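Local coordinates for S-locus protein 11 (Brassica rapa subsp. oleifera, PDB 5GYY) that probably acts as the secreted pollen ligand of Brassica self-incompatibility, a small disulfide-rich defensin-like protein recognised by the S-locus receptor kinase of the stigma, at residues Arg12-Gly17 against Thr50-Cys55. Numbering follows the deposited sequence.
Sequences RLNSGG and TRYCDC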
ATOM      1  N   ARG C  12      21.682  -8.997   0.322  1.00 21.81           N
ATOM      2  CA  ARG C  12      20.361  -8.414   0.218  1.00 20.20           C
ATOM      3  C   ARG C  12      20.313  -7.246  -0.748  1.00 22.79           C
ATOM      4  O   ARG C  12      21.091  -6.306  -0.637  1.00 26.91           O
ATOM      5  CB  ARG C  12      19.963  -7.932   1.591  1.00 29.49           C
ATOM      6  CG  ARG C  12      18.670  -7.192   1.671  1.00 43.17           C
ATOM      7  CD  ARG C  12      18.422  -6.979   3.128  1.00 52.84           C
ATOM      8  NE  ARG C  12      18.101  -8.258   3.749  1.00 58.55           N
ATOM      9  CZ  ARG C  12      18.667  -8.716   4.855  1.00 52.57           C
ATOM     10  NH1 ARG C  12      19.629  -8.020   5.440  1.00 43.60           N
ATOM     11  NH2 ARG C  12      18.298  -9.889   5.349  1.00 53.74           N
ATOM     12  N   LEU C  13      19.400  -7.319  -1.709  1.00 21.20           N
ATOM     13  CA  LEU C  13      19.218  -6.245  -2.673  1.00 16.57           C
ATOM     14  C   LEU C  13      17.724  -5.962  -2.799  1.00 15.09           C
ATOM     15  O   LEU C  13      16.966  -6.802  -3.276  1.00 22.57           O
ATOM     16  CB  LEU C  13      19.843  -6.627  -4.014  1.00 22.79           C
ATOM     17  CG  LEU C  13      21.350  -6.927  -3.902  1.00 26.27           C
ATOM     18  CD1 LEU C  13      21.917  -7.509  -5.176  1.00 24.85           C
ATOM     19  CD2 LEU C  13      22.144  -5.681  -3.488  1.00 27.33           C
ATOM     20  N   ASN C  14      17.297  -4.796  -2.330  1.00  8.08           N
ATOM     21  CA  ASN C  14      15.881  -4.459  -2.325  1.00 14.35           C
ATOM     22  C   ASN C  14      15.659  -3.184  -3.129  1.00 17.20           C
ATOM     23  O   ASN C  14      16.523  -2.321  -3.158  1.00 13.27           O
ATOM     24  CB  ASN C  14      15.359  -4.270  -0.893  1.00 13.89           C
ATOM     25  CG  ASN C  14      15.682  -5.454   0.028  1.00 14.41           C
ATOM     26  OD1 ASN C  14      15.856  -6.586  -0.432  1.00 10.35           O
ATOM     27  ND2 ASN C  14      15.786  -5.180   1.341  1.00  4.98           N
ATOM     28  N   SER C  15      14.514  -3.079  -3.800  1.00 21.29           N
ATOM     29  CA  SER C  15      14.147  -1.850  -4.514  1.00 21.71           C
ATOM     30  C   SER C  15      12.661  -1.834  -4.882  1.00 14.00           C
ATOM     31  O   SER C  15      11.995  -2.867  -4.798  1.00 19.24           O
ATOM     32  CB  SER C  15      15.026  -1.673  -5.753  1.00 18.19           C
ATOM     33  OG  SER C  15      14.877  -2.782  -6.616  1.00 28.74           O
ATOM     34  N   GLY C  16      12.153  -0.672  -5.299  1.00  3.25           N
ATOM     35  CA  GLY C  16      10.750  -0.536  -5.665  1.00  9.62           C
ATOM     36  C   GLY C  16      10.369  -1.476  -6.804  1.00  1.97           C
ATOM     37  O   GLY C  16      11.199  -1.821  -7.639  1.00 15.34           O
ATOM     38  N   GLY C  17       9.124  -1.923  -6.825  1.00 10.28           N
ATOM     39  CA  GLY C  17       8.674  -2.791  -7.910  1.00  9.12           C
ATOM     40  C   GLY C  17       8.256  -4.195  -7.484  1.00 19.54           C
ATOM     41  O   GLY C  17       7.749  -4.406  -6.375  1.00 16.52           O
ATOM     42  N   THR C  50       7.707  -3.774  -3.340  1.00 20.72           N
ATOM     43  CA  THR C  50       9.167  -3.825  -3.264  1.00 19.53           C
ATOM     44  C   THR C  50       9.659  -5.197  -3.693  1.00 11.55           C
ATOM     45  O   THR C  50       9.072  -6.190  -3.329  1.00  9.00           O
ATOM     46  CB  THR C  50       9.631  -3.567  -1.815  1.00 15.21           C
ATOM     47  OG1 THR C  50       9.177  -2.271  -1.411  1.00 20.75           O
ATOM     48  CG2 THR C  50      11.161  -3.648  -1.687  1.00  1.84           C
ATOM     49  N   ARG C  51      10.707  -5.239  -4.502  1.00 11.93           N
ATOM     50  CA  ARG C  51      11.340  -6.495  -4.855  1.00  8.99           C
ATOM     51  C   ARG C  51      12.475  -6.754  -3.860  1.00 11.03           C
ATOM     52  O   ARG C  51      13.436  -5.975  -3.777  1.00 13.28           O
ATOM     53  CB  ARG C  51      11.900  -6.448  -6.275  1.00  2.12           C
ATOM     54  CG  ARG C  51      12.312  -7.814  -6.826  1.00  3.81           C
ATOM     55  CD  ARG C  51      13.079  -7.688  -8.123  1.00  3.67           C
ATOM     56  NE  ARG C  51      14.275  -6.858  -7.989  1.00  6.52           N
ATOM     57  CZ  ARG C  51      15.029  -6.479  -9.018  1.00  9.39           C
ATOM     58  NH1 ARG C  51      14.689  -6.832 -10.254  1.00 10.52           N
ATOM     59  NH2 ARG C  51      16.110  -5.729  -8.818  1.00  7.24           N
ATOM     60  N   TYR C  52      12.365  -7.844  -3.114  1.00  8.31           N
ATOM     61  CA  TYR C  52      13.422  -8.239  -2.168  1.00 11.68           C
ATOM     62  C   TYR C  52      14.272  -9.313  -2.787  1.00  2.20           C
ATOM     63  O   TYR C  52      13.788 -10.415  -3.050  1.00  9.94           O
ATOM     64  CB  TYR C  52      12.837  -8.744  -0.842  1.00  1.55           C
ATOM     65  CG  TYR C  52      12.069  -7.681  -0.077  1.00  1.60           C
ATOM     66  CD1 TYR C  52      12.662  -6.993   0.980  1.00  5.38           C
ATOM     67  CD2 TYR C  52      10.752  -7.364  -0.414  1.00  3.07           C
ATOM     68  CE1 TYR C  52      11.968  -6.018   1.681  1.00  7.74           C
ATOM     69  CE2 TYR C  52      10.042  -6.400   0.281  1.00  9.21           C
ATOM     70  CZ  TYR C  52      10.658  -5.724   1.324  1.00 15.23           C
ATOM     71  OH  TYR C  52       9.957  -4.761   2.011  1.00 15.80           O
ATOM     72  N   CYS C  53      15.523  -8.984  -3.084  1.00  5.66           N
ATOM     73  CA  CYS C  53      16.465 -10.028  -3.499  1.00 14.40           C
ATOM     74  C   CYS C  53      17.249 -10.578  -2.295  1.00 16.63           C
ATOM     75  O   CYS C  53      17.867  -9.819  -1.544  1.00 14.87           O
ATOM     76  CB  CYS C  53      17.437  -9.514  -4.557  1.00 10.66           C
ATOM     77  SG  CYS C  53      16.654  -8.952  -6.053  1.00 21.60           S
ATOM     78  N   ASP C  54      17.187 -11.896  -2.105  1.00 17.06           N
ATOM     79  CA  ASP C  54      17.979 -12.587  -1.083  1.00 13.35           C
ATOM     80  C   ASP C  54      18.999 -13.484  -1.757  1.00 19.28           C
ATOM     81  O   ASP C  54      18.653 -14.551  -2.262  1.00 20.13           O
ATOM     82  CB  ASP C  54      17.081 -13.428  -0.172  1.00  9.50           C
ATOM     83  CG  ASP C  54      16.466 -12.617   0.948  1.00 21.47           C
ATOM     84  OD1 ASP C  54      17.099 -11.634   1.398  1.00 32.33           O
ATOM     85  OD2 ASP C  54      15.336 -12.937   1.363  1.00 17.77           O
ATOM     86  N   CYS C  55      20.256 -13.050  -1.762  1.00 23.10           N
ATOM     87  CA  CYS C  55      21.292 -13.727  -2.533  1.00 21.23           C
ATOM     88  C   CYS C  55      22.260 -14.556  -1.709  1.00 21.53           C
ATOM     89  O   CYS C  55      22.952 -14.028  -0.836  1.00 18.49           O
ATOM     90  CB  CYS C  55      22.057 -12.706  -3.377  1.00 22.80           C
ATOM     91  SG  CYS C  55      21.046 -12.005  -4.700  1.00 30.51           S
TER
HETATM   92  O   HOH W   1      16.166 -10.653   3.725  1.00 18.70           O
HETATM   93  O   HOH W   2      15.818  -5.650  -6.095  1.00 14.72           O
HETATM   94  O   HOH W   3      15.900  -9.000   0.817  1.00  7.17           O
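Leu-13 and Cys-53 face each other as an antiparallel hydrogen-bonded pair: Leu-13 N donates to Cys-53 O at 2.9 Å, nearly straight (168°), and Cys-53 N returns a bond to Leu-13 O. Two residues along, Ser-15 and Arg-51 repeat the exchange, with Arg-51 N 2.7 Å from Ser-15 O and Ser-15 N giving to Arg-51 O. In the non-hydrogen-bonded pair between them, Asn-14 CA lies 3.2 Å from Arg-51 O, a CA-H...O contact. Water extends the pairing to the side chains. One molecule accepts from Arg-12 NH2 and donates to Asp-54 OD1, linking opposite charges too far apart for a salt bridge (NE to OD1 4.2 Å); another accepts a hydrogen bond from Arg-51 NE and also bonds to Ser-15 OG. Other protein chains bind Asp-54 OD2 through a polar side chain and Arg-51 NH1 and NH2 through backbone. On the face shared with Arg-12 and Asp-54, the Asn-14 amide slants across the Tyr-52 ring, planes 59° apart, CG 3.5 Å from Tyr-52 CD1. Asn-14 chi1 (-52°) puts CG beside its own backbone N, bringing the amide to Tyr-52; ND2, like Tyr-52 OH, bonds to the backbone of another protein chain. Thr-50 CG2 sits over one face of that ring, toward its rim, and touches Ser-15 O. Leu-13 and Cys-53 meet CB to CB at 3.8 Å on the other face, where helix 23-35 packs: Leu-13 rests on Phe-30 and Tyr-31, and Cys-53 is disulfide-bonded to Cys-27. Strand 50-57, with strand 41-45 on its other edge, is central in a three-stranded antiparallel sheet, joined to the helix by a disulfide, the alpha-beta arrangement characteristic of defensin-like proteins.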